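Local coordinates for protein transcriptional regulator, putative (Pseudomonas syringae pv. tomato, PDB 2R5F) that probably binds a sugar-type effector through this domain and is thought to regulate transcription by binding DNA, at residues G7-L12 against V25-A30; S68-M73 against L155-I160; R226-A231 against L249-T254. All blocks are in the same frame, centred on the assembly; numbering follows the deposited sequence.

All three contacts belong to one putative sugar-binding domain and meet on a single mixed sheet. Its parallel strands 155-162, 226-230, 251-255 and 24-28 lie in that order, so interaction 3 joins the middle pair, interaction 2 sets helix 68-75 over strand 155-162, and interaction 1 fastens the start of helix 10-20 to strand 24-28. Interactions 1, 2 and 3 follow one another along the chain. The centres of interactions 2 and 3 are 9 Å apart, those of 1 and 3 13 Å, and those of 1 and 2 18 Å. Backbone bonds A156-L228 and I26-L252 tie interaction 3 to both others; interactions 2 and 3 are buried and 1 lies at the surface.

Interaction 1: G7-L12 against V25-A30. With SO4 (sulfate ion), chain C.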
ATOM      1  N   GLY A   7      12.517  11.649 -10.940  1.00 42.55           N
ATOM      2  CA  GLY A   7      13.721  12.143 -10.254  1.00 41.12           C
ATOM      3  C   GLY A   7      13.946  13.640 -10.275  1.00 39.90           C
ATOM      4  O   GLY A   7      15.051  14.106  -9.995  1.00 39.62           O
ATOM      5  N   LEU A   8      12.894  14.407 -10.559  1.00 39.07           N
ATOM      6  CA  LEU A   8      13.019  15.862 -10.631  1.00 37.91           C
ATOM      7  C   LEU A   8      12.991  16.570  -9.250  1.00 36.54           C
ATOM      8  O   LEU A   8      13.156  17.793  -9.193  1.00 36.75           O
ATOM      9  CB  LEU A   8      11.953  16.445 -11.568  1.00 38.49           C
ATOM     10  CG  LEU A   8      11.955  16.038 -13.049  1.00 40.01           C
ATOM     11  CD1 LEU A   8      10.735  16.601 -13.760  1.00 41.19           C
ATOM     12  CD2 LEU A   8      13.222  16.487 -13.785  1.00 39.50           C
ATOM     13  N   HIS A   9      12.785  15.823  -8.153  1.00 34.41           N
ATOM     14  CA  HIS A   9      12.700  16.441  -6.813  1.00 32.68           C
ATOM     15  C   HIS A   9      13.517  15.753  -5.725  1.00 31.68           C
ATOM     16  O   HIS A   9      12.998  15.395  -4.672  1.00 30.30           O
ATOM     17  CB  HIS A   9      11.232  16.619  -6.400  1.00 32.56           C
ATOM     18  CG  HIS A   9      10.444  17.417  -7.386  1.00 30.46           C
ATOM     19  ND1 HIS A   9      10.464  18.792  -7.413  1.00 30.65           N
ATOM     20  CD2 HIS A   9       9.658  17.029  -8.414  1.00 30.89           C
ATOM     21  CE1 HIS A   9       9.708  19.223  -8.402  1.00 32.17           C
ATOM     22  NE2 HIS A   9       9.195  18.170  -9.018  1.00 33.15           N
ATOM     23  N   LEU A  10      14.823  15.634  -5.973  1.00 31.98           N
ATOM     24  CA  LEU A  10      15.709  14.813  -5.146  1.00 31.41           C
ATOM     25  C   LEU A  10      15.979  15.433  -3.793  1.00 31.93           C
ATOM     26  O   LEU A  10      16.140  14.721  -2.798  1.00 30.30           O
ATOM     27  CB  LEU A  10      17.030  14.518  -5.872  1.00 31.28           C
ATOM     28  CG  LEU A  10      17.028  13.605  -7.113  1.00 31.31           C
ATOM     29  CD1 LEU A  10      18.468  13.435  -7.655  1.00 33.01           C
ATOM     30  CD2 LEU A  10      16.362  12.243  -6.878  1.00 27.46           C
ATOM     31  N   GLU A  11      16.035  16.765  -3.763  1.00 32.35           N
ATOM     32  CA  GLU A  11      16.183  17.496  -2.520  1.00 33.56           C
ATOM     33  C   GLU A  11      14.923  17.404  -1.623  1.00 32.80           C
ATOM     34  O   GLU A  11      15.015  17.244  -0.405  1.00 32.55           O
ATOM     35  CB  GLU A  11      16.549  18.945  -2.814  1.00 33.27           C
ATOM     36  CG  GLU A  11      17.829  19.087  -3.653  1.00 36.38           C
ATOM     37  CD  GLU A  11      18.187  20.526  -3.944  1.00 37.19           C
ATOM     38  OE1 GLU A  11      17.321  21.426  -3.751  1.00 43.33           O
ATOM     39  OE2 GLU A  11      19.350  20.774  -4.357  1.00 44.92           O
ATOM     40  N   LEU A  12      13.753  17.504  -2.221  1.00 32.73           N
ATOM     41  CA  LEU A  12      12.506  17.339  -1.470  1.00 33.29           C
ATOM     42  C   LEU A  12      12.419  15.915  -0.867  1.00 33.45           C
ATOM     43  O   LEU A  12      12.106  15.747   0.313  1.00 34.39           O
ATOM     44  CB  LEU A  12      11.306  17.649  -2.378  1.00 32.97           C
ATOM     45  CG  LEU A  12       9.863  17.552  -1.880  1.00 33.28           C
ATOM     46  CD1 LEU A  12       9.710  18.412  -0.631  1.00 34.93           C
ATOM     47  CD2 LEU A  12       8.905  18.043  -2.987  1.00 33.24           C
ATOM     48  N   VAL A  25      11.861   8.099  -0.058  1.00 33.10           N
ATOM     49  CA  VAL A  25      10.694   8.783  -0.594  1.00 32.49           C
ATOM     50  C   VAL A  25      11.002   8.973  -2.082  1.00 32.69           C
ATOM     51  O   VAL A  25      12.115   9.323  -2.455  1.00 32.17           O
ATOM     52  CB  VAL A  25      10.492  10.155   0.106  1.00 32.69           C
ATOM     53  CG1 VAL A  25       9.513  11.005  -0.645  1.00 31.17           C
ATOM     54  CG2 VAL A  25      10.133   9.989   1.603  1.00 31.23           C
ATOM     55  N   ILE A  26      10.021   8.675  -2.924  1.00 33.07           N
ATOM     56  CA  ILE A  26      10.111   8.866  -4.368  1.00 32.39           C
ATOM     57  C   ILE A  26       9.045   9.879  -4.686  1.00 32.30           C
ATOM     58  O   ILE A  26       7.898   9.664  -4.333  1.00 32.15           O
ATOM     59  CB  ILE A  26       9.826   7.546  -5.108  1.00 32.17           C
ATOM     60  CG1 ILE A  26      10.871   6.495  -4.684  1.00 33.74           C
ATOM     61  CG2 ILE A  26       9.709   7.780  -6.624  1.00 31.30           C
ATOM     62  CD1 ILE A  26      11.082   5.325  -5.608  1.00 36.56           C
ATOM     63  N   VAL A  27       9.421  10.984  -5.333  1.00 32.26           N
ATOM     64  CA  VAL A  27       8.454  12.034  -5.678  1.00 32.27           C
ATOM     65  C   VAL A  27       8.220  12.075  -7.183  1.00 32.87           C
ATOM     66  O   VAL A  27       9.180  12.152  -7.977  1.00 33.77           O
ATOM     67  CB  VAL A  27       8.843  13.447  -5.121  1.00 31.99           C
ATOM     68  CG1 VAL A  27       7.930  14.529  -5.685  1.00 31.75           C
ATOM     69  CG2 VAL A  27       8.785  13.476  -3.594  1.00 32.14           C
ATOM     70  N   VAL A  28       6.939  12.016  -7.558  1.00 32.81           N
ATOM     71  CA  VAL A  28       6.496  12.007  -8.943  1.00 32.35           C
ATOM     72  C   VAL A  28       5.746  13.296  -9.259  1.00 33.61           C
ATOM     73  O   VAL A  28       5.163  13.911  -8.364  1.00 33.32           O
ATOM     74  CB  VAL A  28       5.649  10.729  -9.282  1.00 33.55           C
ATOM     75  CG1 VAL A  28       6.353   9.455  -8.745  1.00 29.28           C
ATOM     76  CG2 VAL A  28       4.197  10.801  -8.699  1.00 31.05           C
ATOM     77  N   GLU A  29       5.804  13.729 -10.519  1.00 33.66           N
ATOM     78  CA  GLU A  29       4.968  14.816 -10.997  1.00 34.97           C
ATOM     79  C   GLU A  29       3.759  14.259 -11.751  1.00 35.66           C
ATOM     80  O   GLU A  29       3.908  13.501 -12.710  1.00 35.87           O
ATOM     81  CB  GLU A  29       5.761  15.767 -11.905  1.00 34.70           C
ATOM     82  CG  GLU A  29       6.919  16.486 -11.226  1.00 35.50           C
ATOM     83  CD  GLU A  29       7.655  17.440 -12.147  1.00 36.09           C
ATOM     84  OE1 GLU A  29       7.473  17.349 -13.373  1.00 38.32           O
ATOM     85  OE2 GLU A  29       8.423  18.279 -11.651  1.00 37.14           O
ATOM     86  N   ALA A  30       2.563  14.628 -11.311  1.00 36.63           N
ATOM     87  CA  ALA A  30       1.342  14.319 -12.044  1.00 37.82           C
ATOM     88  C   ALA A  30       1.283  15.160 -13.313  1.00 38.71           C
ATOM     89  O   ALA A  30       1.696  16.318 -13.308  1.00 39.19           O
ATOM     90  CB  ALA A  30       0.120  14.594 -11.178  1.00 37.94           C
TER
HETATM   91  S   SO4 C   2      12.770  20.279  -4.823  1.00 56.11           S
HETATM   92  O1  SO4 C   2      12.881  20.999  -3.547  1.00 51.93           O
HETATM   93  O2  SO4 C   2      13.527  20.954  -5.873  1.00 54.56           O
HETATM   94  O3  SO4 C   2      13.340  18.931  -4.660  1.00 52.32           O
HETATM   95  O4  SO4 C   2      11.351  20.277  -5.219  1.00 53.77           O
HETATM   96  O   HOH W   1       9.748  13.699 -10.414  1.00 38.46           O
HETATM   97  O   HOH W   2      11.849  13.238  -7.431  1.00 34.75           O
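Both nitrogens of the H9 ring are engaged at once: H9 NE2 donates to E29 OE2 at 2.7 Å, while H9 ND1 donates to sulfate O4 at 2.8 Å. E29 OE2 accepts the bond through its anti lone pair and sits 21° out of the imidazole plane, the two flat groups being turned 49° against each other. The N-H...O angle of 146° shows that this bond is bent. E29 reaches the ring through an extended chain that crosses it at about a right angle, and L8 CD1 rests against the same carboxylate, 3.4 Å from E29 OE1. H9 keeps CG beside its backbone N, anti to the carbonyl carbon, and this rotation points the ring's NE2 at E29. Separately, V27 CG1 approaches H9 CB at 4.0 Å. Where the backbones approach they do not pair directly; instead, two waters each donate to V27 O, one accepting from L8 N and the other from H9 N. H9 occupies the N-cap position of helix 10-20, and L12 N gives a hydrogen bond to sulfate O3 at 2.9 Å, so the anion sits at the helix start, where R15 also binds it. The sulfate probably comes from the crystallisation liquor. If both ring nitrogens donate, as the geometry suggests, the imidazole would carry two protons and probably a positive charge between the two anions.

Interaction 2: S68-M73 against L155-I160; sequences STIRAM and LAIVGI. With SO4 (sulfate ion), chain B.
I70 packs against I157 where helix 68-75 crosses the sheet of this Rossmann-like alpha/beta domain; the axis of helix segment 68-73 passes 9.3 Å from that of strand 155-158, at 113°. The close-packed part centres on I70, whose CG1 stands anti to the carbonyl carbon (chi1 -63°) and carries an extended arm to the strand. The end of this arm meets backbone more than side chain: I70 CD1 lies 3.3 Å from I157 O and 4.0 Å from both V158 CA and G159 N. The branch methyl I157 CG2 touches the same I70 CD1 at 4.1 Å. One turn further on, the methyl of selenomethionine M73 reaches the other arm of I157, and L51 of helix 36-54 and I61 and I63 of strand 60-63 also touch I157. Toward the helix start the packing gives way to a polar, partly exposed end, where S68 and G159 face a sulfate, probably from the crystallisation liquor, instead of each other. S68 N donates to sulfate O4 with an N-H...O angle of 161°; K236 and S67 bind the ion too. G159 CA lies 3.8 Å from sulfate O3, while T69 OG1 donates to sulfate O2 at 2.8 Å.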
ATOM      1  N   SER A  68      -7.256   1.964  -4.916  1.00 41.39           N
ATOM      2  CA  SER A  68      -7.273   2.327  -6.351  1.00 41.19           C
ATOM      3  C   SER A  68      -5.931   2.774  -6.872  1.00 40.11           C
ATOM      4  O   SER A  68      -5.672   2.699  -8.064  1.00 40.26           O
ATOM      5  CB  SER A  68      -8.324   3.401  -6.666  1.00 40.87           C
ATOM      6  OG  SER A  68      -8.652   4.103  -5.493  1.00 44.61           O
ATOM      7  N   THR A  69      -5.079   3.247  -5.975  1.00 40.35           N
ATOM      8  CA  THR A  69      -3.693   3.566  -6.316  1.00 40.33           C
ATOM      9  C   THR A  69      -2.905   2.278  -6.635  1.00 39.34           C
ATOM     10  O   THR A  69      -2.085   2.255  -7.540  1.00 39.49           O
ATOM     11  CB  THR A  69      -2.998   4.395  -5.185  1.00 40.22           C
ATOM     12  OG1 THR A  69      -3.879   5.450  -4.773  1.00 42.29           O
ATOM     13  CG2 THR A  69      -1.722   5.006  -5.697  1.00 39.31           C
ATOM     14  N   ILE A  70      -3.161   1.222  -5.878  1.00 39.39           N
ATOM     15  CA  ILE A  70      -2.585  -0.098  -6.165  1.00 40.14           C
ATOM     16  C   ILE A  70      -3.194  -0.660  -7.455  1.00 40.28           C
ATOM     17  O   ILE A  70      -2.478  -1.239  -8.277  1.00 39.08           O
ATOM     18  CB  ILE A  70      -2.763  -1.071  -4.990  1.00 40.42           C
ATOM     19  CG1 ILE A  70      -2.004  -0.534  -3.756  1.00 42.37           C
ATOM     20  CG2 ILE A  70      -2.285  -2.518  -5.384  1.00 39.68           C
ATOM     21  CD1 ILE A  70      -2.105  -1.424  -2.482  1.00 42.19           C
ATOM     22  N   ARG A  71      -4.506  -0.448  -7.651  1.00 40.39           N
ATOM     23  CA  ARG A  71      -5.126  -0.758  -8.949  1.00 41.03           C
ATOM     24  C   ARG A  71      -4.413  -0.035 -10.094  1.00 40.38           C
ATOM     25  O   ARG A  71      -4.138  -0.649 -11.123  1.00 40.41           O
ATOM     26  CB  ARG A  71      -6.608  -0.407  -8.951  1.00 41.38           C
ATOM     27  CG  ARG A  71      -7.473  -1.235  -9.915  1.00 42.78           C
ATOM     28  CD  ARG A  71      -8.969  -0.915  -9.711  1.00 44.25           C
ATOM     29  NE  ARG A  71      -9.340  -1.005  -8.288  1.00 50.62           N
ATOM     30  CZ  ARG A  71      -9.867  -0.013  -7.565  1.00 51.96           C
ATOM     31  NH1 ARG A  71     -10.134  -0.210  -6.277  1.00 51.43           N
ATOM     32  NH2 ARG A  71     -10.147   1.170  -8.125  1.00 54.05           N
ATOM     33  N   ALA A  72      -4.106   1.258  -9.923  1.00 39.30           N
ATOM     34  CA  ALA A  72      -3.309   1.982 -10.915  1.00 38.64           C
ATOM     35  C   ALA A  72      -1.921   1.327 -11.141  1.00 38.92           C
ATOM     36  O   ALA A  72      -1.468   1.197 -12.274  1.00 37.95           O
ATOM     37  CB  ALA A  72      -3.160   3.447 -10.526  1.00 38.55           C
HETATM   38  N   MSE A  73      -1.255   0.910 -10.071  1.00 39.06           N
HETATM   39  CA  MSE A  73       0.041   0.233 -10.226  1.00 40.97           C
HETATM   40  C   MSE A  73      -0.110  -1.001 -11.092  1.00 40.59           C
HETATM   41  O   MSE A  73       0.601  -1.144 -12.073  1.00 40.06           O
HETATM   42  CB  MSE A  73       0.647  -0.147  -8.887  1.00 39.68           C
HETATM   43  CG  MSE A  73       1.935  -0.959  -8.985  1.00 40.22           C
HETATM   44 SE   MSE A  73       2.385  -1.676  -7.233  0.80 45.76          SE
HETATM   45  CE  MSE A  73       1.261  -3.273  -7.238  1.00 36.97           C
ATOM     46  N   LEU A 155       7.342  -7.787   1.760  1.00 37.67           N
ATOM     47  CA  LEU A 155       7.027  -6.512   1.140  1.00 36.94           C
ATOM     48  C   LEU A 155       5.528  -6.263   1.201  1.00 36.44           C
ATOM     49  O   LEU A 155       4.756  -6.940   0.508  1.00 36.73           O
ATOM     50  CB  LEU A 155       7.477  -6.499  -0.317  1.00 37.19           C
ATOM     51  CG  LEU A 155       7.063  -5.326  -1.240  1.00 35.51           C
ATOM     52  CD1 LEU A 155       7.618  -3.984  -0.806  1.00 34.47           C
ATOM     53  CD2 LEU A 155       7.506  -5.636  -2.658  1.00 37.09           C
ATOM     54  N   ALA A 156       5.104  -5.330   2.045  1.00 36.21           N
ATOM     55  CA  ALA A 156       3.688  -4.898   2.033  1.00 36.19           C
ATOM     56  C   ALA A 156       3.524  -3.668   1.190  1.00 35.52           C
ATOM     57  O   ALA A 156       4.234  -2.699   1.374  1.00 35.80           O
ATOM     58  CB  ALA A 156       3.144  -4.674   3.452  1.00 36.21           C
ATOM     59  N   ILE A 157       2.577  -3.711   0.252  1.00 35.74           N
ATOM     60  CA  ILE A 157       2.236  -2.569  -0.559  1.00 35.22           C
ATOM     61  C   ILE A 157       0.849  -2.062  -0.153  1.00 36.01           C
ATOM     62  O   ILE A 157      -0.137  -2.785  -0.254  1.00 36.74           O
ATOM     63  CB  ILE A 157       2.222  -2.925  -2.075  1.00 35.75           C
ATOM     64  CG1 ILE A 157       3.477  -3.731  -2.449  1.00 33.72           C
ATOM     65  CG2 ILE A 157       2.013  -1.630  -2.912  1.00 34.83           C
ATOM     66  CD1 ILE A 157       3.463  -4.258  -3.797  1.00 34.79           C
ATOM     67  N   VAL A 158       0.766  -0.821   0.311  1.00 36.72           N
ATOM     68  CA  VAL A 158      -0.468  -0.319   0.957  1.00 36.62           C
ATOM     69  C   VAL A 158      -0.842   1.078   0.483  1.00 37.46           C
ATOM     70  O   VAL A 158       0.029   1.924   0.235  1.00 38.89           O
ATOM     71  CB  VAL A 158      -0.362  -0.321   2.539  1.00 37.80           C
ATOM     72  CG1 VAL A 158      -0.094  -1.738   3.110  1.00 34.60           C
ATOM     73  CG2 VAL A 158       0.692   0.677   3.041  1.00 36.25           C
ATOM     74  N   GLY A 159      -2.136   1.331   0.349  1.00 37.42           N
ATOM     75  CA  GLY A 159      -2.605   2.668   0.104  1.00 37.53           C
ATOM     76  C   GLY A 159      -2.830   3.245   1.486  1.00 37.76           C
ATOM     77  O   GLY A 159      -2.762   2.529   2.477  1.00 36.78           O
ATOM     78  N   ILE A 160      -3.096   4.539   1.554  1.00 38.11           N
ATOM     79  CA  ILE A 160      -3.348   5.200   2.828  1.00 38.71           C
ATOM     80  C   ILE A 160      -4.657   5.951   2.635  1.00 39.74           C
ATOM     81  O   ILE A 160      -4.763   6.775   1.738  1.00 39.78           O
ATOM     82  CB  ILE A 160      -2.153   6.125   3.217  1.00 39.05           C
ATOM     83  CG1 ILE A 160      -0.894   5.271   3.482  1.00 39.30           C
ATOM     84  CG2 ILE A 160      -2.467   6.980   4.467  1.00 39.28           C
ATOM     85  CD1 ILE A 160       0.407   5.989   3.235  1.00 40.82           C
TER
HETATM   86  S   SO4 B   1      -6.719   4.704  -2.362  1.00 46.20           S
HETATM   87  O1  SO4 B   1      -7.133   5.671  -1.355  1.00 47.22           O
HETATM   88  O2  SO4 B   1      -6.485   5.327  -3.653  1.00 48.19           O
HETATM   89  O3  SO4 B   1      -5.517   4.011  -1.977  1.00 46.30           O
HETATM   90  O4  SO4 B   1      -7.820   3.770  -2.602  1.00 48.15           O

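Interaction 3: R226-A231 against L249-T254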
ATOM      1  N   ARG A 226       9.810  -4.450   4.710  1.00 45.63           N
ATOM      2  CA  ARG A 226       9.701  -3.316   3.788  1.00 44.65           C
ATOM      3  C   ARG A 226       8.233  -3.020   3.486  1.00 43.20           C
ATOM      4  O   ARG A 226       7.515  -3.853   2.933  1.00 43.36           O
ATOM      5  CB  ARG A 226      10.468  -3.663   2.513  1.00 45.33           C
ATOM      6  CG  ARG A 226      10.454  -2.702   1.368  1.00 47.12           C
ATOM      7  CD  ARG A 226      11.760  -2.944   0.634  1.00 53.06           C
ATOM      8  NE  ARG A 226      11.657  -2.888  -0.822  1.00 59.07           N
ATOM      9  CZ  ARG A 226      11.657  -3.947  -1.632  1.00 59.18           C
ATOM     10  NH1 ARG A 226      11.557  -3.771  -2.945  1.00 60.53           N
ATOM     11  NH2 ARG A 226      11.757  -5.177  -1.145  1.00 61.32           N
ATOM     12  N   VAL A 227       7.764  -1.850   3.900  1.00 41.51           N
ATOM     13  CA  VAL A 227       6.380  -1.451   3.627  1.00 39.79           C
ATOM     14  C   VAL A 227       6.399  -0.279   2.650  1.00 39.21           C
ATOM     15  O   VAL A 227       7.004   0.776   2.921  1.00 37.77           O
ATOM     16  CB  VAL A 227       5.602  -1.103   4.917  1.00 39.60           C
ATOM     17  CG1 VAL A 227       4.177  -0.642   4.610  1.00 38.00           C
ATOM     18  CG2 VAL A 227       5.579  -2.311   5.848  1.00 39.21           C
ATOM     19  N   LEU A 228       5.775  -0.506   1.501  1.00 38.72           N
ATOM     20  CA  LEU A 228       5.652   0.494   0.448  1.00 39.43           C
ATOM     21  C   LEU A 228       4.308   1.171   0.618  1.00 39.39           C
ATOM     22  O   LEU A 228       3.277   0.505   0.491  1.00 40.31           O
ATOM     23  CB  LEU A 228       5.741  -0.193  -0.934  1.00 39.35           C
ATOM     24  CG  LEU A 228       5.651   0.549  -2.283  1.00 38.01           C
ATOM     25  CD1 LEU A 228       6.596   1.717  -2.354  1.00 38.80           C
ATOM     26  CD2 LEU A 228       5.957  -0.385  -3.447  1.00 39.61           C
ATOM     27  N   GLY A 229       4.309   2.468   0.921  1.00 38.83           N
ATOM     28  CA  GLY A 229       3.103   3.297   0.841  1.00 37.07           C
ATOM     29  C   GLY A 229       2.901   4.024  -0.479  1.00 37.57           C
ATOM     30  O   GLY A 229       3.816   4.692  -0.967  1.00 36.88           O
ATOM     31  N   LEU A 230       1.683   3.929  -1.046  1.00 35.47           N
ATOM     32  CA  LEU A 230       1.359   4.589  -2.288  1.00 35.85           C
ATOM     33  C   LEU A 230       0.165   5.540  -2.079  1.00 36.39           C
ATOM     34  O   LEU A 230      -0.952   5.079  -2.017  1.00 34.53           O
ATOM     35  CB  LEU A 230       1.016   3.575  -3.416  1.00 35.87           C
ATOM     36  CG  LEU A 230       1.953   2.414  -3.798  1.00 37.28           C
ATOM     37  CD1 LEU A 230       1.314   1.575  -4.874  1.00 37.71           C
ATOM     38  CD2 LEU A 230       3.355   2.892  -4.257  1.00 37.25           C
ATOM     39  N   ALA A 231       0.415   6.850  -2.011  1.00 36.03           N
ATOM     40  CA  ALA A 231      -0.629   7.814  -1.650  1.00 36.70           C
ATOM     41  C   ALA A 231      -0.247   9.249  -2.005  1.00 35.95           C
ATOM     42  O   ALA A 231       0.867   9.667  -1.776  1.00 36.80           O
ATOM     43  CB  ALA A 231      -0.891   7.730  -0.137  1.00 36.39           C
ATOM     44  N   LEU A 249       5.683   3.076   7.268  1.00 42.48           N
ATOM     45  CA  LEU A 249       6.229   3.041   5.928  1.00 42.46           C
ATOM     46  C   LEU A 249       7.745   3.035   5.901  1.00 42.91           C
ATOM     47  O   LEU A 249       8.405   3.691   6.713  1.00 44.03           O
ATOM     48  CB  LEU A 249       5.716   4.263   5.144  1.00 42.51           C
ATOM     49  CG  LEU A 249       4.205   4.462   5.127  1.00 42.76           C
ATOM     50  CD1 LEU A 249       3.871   5.717   4.348  1.00 41.04           C
ATOM     51  CD2 LEU A 249       3.498   3.176   4.537  1.00 42.49           C
ATOM     52  N   ASP A 250       8.287   2.288   4.947  1.00 42.66           N
ATOM     53  CA  ASP A 250       9.701   2.282   4.628  1.00 42.28           C
ATOM     54  C   ASP A 250       9.998   2.991   3.296  1.00 41.98           C
ATOM     55  O   ASP A 250      11.071   3.548   3.109  1.00 42.24           O
ATOM     56  CB  ASP A 250      10.186   0.836   4.599  1.00 42.99           C
ATOM     57  CG  ASP A 250      10.030   0.160   5.952  1.00 44.30           C
ATOM     58  OD1 ASP A 250      10.798   0.538   6.869  1.00 42.60           O
ATOM     59  OD2 ASP A 250       9.123  -0.707   6.108  1.00 43.81           O
ATOM     60  N   VAL A 251       9.041   2.945   2.376  1.00 41.68           N
ATOM     61  CA  VAL A 251       9.091   3.649   1.107  1.00 39.96           C
ATOM     62  C   VAL A 251       7.750   4.338   0.919  1.00 39.66           C
ATOM     63  O   VAL A 251       6.682   3.749   1.136  1.00 38.89           O
ATOM     64  CB  VAL A 251       9.373   2.676  -0.091  1.00 40.90           C
ATOM     65  CG1 VAL A 251       9.558   3.455  -1.440  1.00 39.87           C
ATOM     66  CG2 VAL A 251      10.591   1.762   0.207  1.00 40.02           C
ATOM     67  N   LEU A 252       7.796   5.612   0.543  1.00 38.51           N
ATOM     68  CA  LEU A 252       6.580   6.316   0.166  1.00 37.91           C
ATOM     69  C   LEU A 252       6.767   6.825  -1.221  1.00 37.31           C
ATOM     70  O   LEU A 252       7.777   7.452  -1.500  1.00 37.43           O
ATOM     71  CB  LEU A 252       6.314   7.494   1.124  1.00 37.42           C
ATOM     72  CG  LEU A 252       5.257   8.499   0.699  1.00 37.79           C
ATOM     73  CD1 LEU A 252       3.816   7.942   0.776  1.00 37.15           C
ATOM     74  CD2 LEU A 252       5.463   9.781   1.548  1.00 38.91           C
ATOM     75  N   ILE A 253       5.809   6.525  -2.094  1.00 37.27           N
ATOM     76  CA  ILE A 253       5.733   7.137  -3.410  1.00 37.83           C
ATOM     77  C   ILE A 253       4.528   8.083  -3.442  1.00 38.60           C
ATOM     78  O   ILE A 253       3.414   7.680  -3.127  1.00 37.43           O
ATOM     79  CB  ILE A 253       5.599   6.098  -4.532  1.00 38.58           C
ATOM     80  CG1 ILE A 253       6.777   5.085  -4.445  1.00 38.39           C
ATOM     81  CG2 ILE A 253       5.530   6.823  -5.878  1.00 36.18           C
ATOM     82  CD1 ILE A 253       6.638   3.870  -5.420  1.00 37.45           C
ATOM     83  N   THR A 254       4.784   9.354  -3.777  1.00 38.27           N
ATOM     84  CA  THR A 254       3.776  10.380  -3.672  1.00 37.07           C
ATOM     85  C   THR A 254       4.051  11.481  -4.679  1.00 37.19           C
ATOM     86  O   THR A 254       5.118  11.537  -5.283  1.00 38.11           O
ATOM     87  CB  THR A 254       3.697  10.965  -2.207  1.00 37.14           C
ATOM     88  OG1 THR A 254       2.497  11.726  -2.086  1.00 37.97           O
ATOM     89  CG2 THR A 254       4.895  11.838  -1.839  1.00 33.86           C
TER
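With chi1 at -62°, D250 sets its CG beside its own backbone N and turns the carboxylate back to V227, where V227 N donates to D250 OD2 at 2.8 Å on the anti lone pair. T254 holds OG1 anti to its backbone N (chi1 -166°), and T254 OG1 donates to A231 O at 2.6 Å, in the carbonyl plane and on a lone pair. Side-chain bonds thus flank the backbone pairing at both ends. At the strand entrance V227 O is irregular, accepting from D250 N as well as V251 N. From V251 N onward the parallel alternation is regular: G229 N donates to V251 O at 2.7 Å, and I253 N donates to G229 O nearly in line with the carbonyl. The last bond, A231 N to I253 O, is weak. On one face of the sheet L228 CD1 nestles against V251 CG1 at 3.6 Å and also meets I253 CD1, which L230 CD2 approaches at 3.6 Å from a side chain lying alongside and pointing the same way. Helix 36-54 covers this apolar face through Y50, I43 and A47. On the other face L249 CD2 lies 3.7 Å from G229 CA. The axes of strands 226-230 and 251-254 approach to 4.6 Å, 14° from parallel; with helix 237-245 joining them they form a beta-alpha-beta unit, as in Rossmann-like sheets.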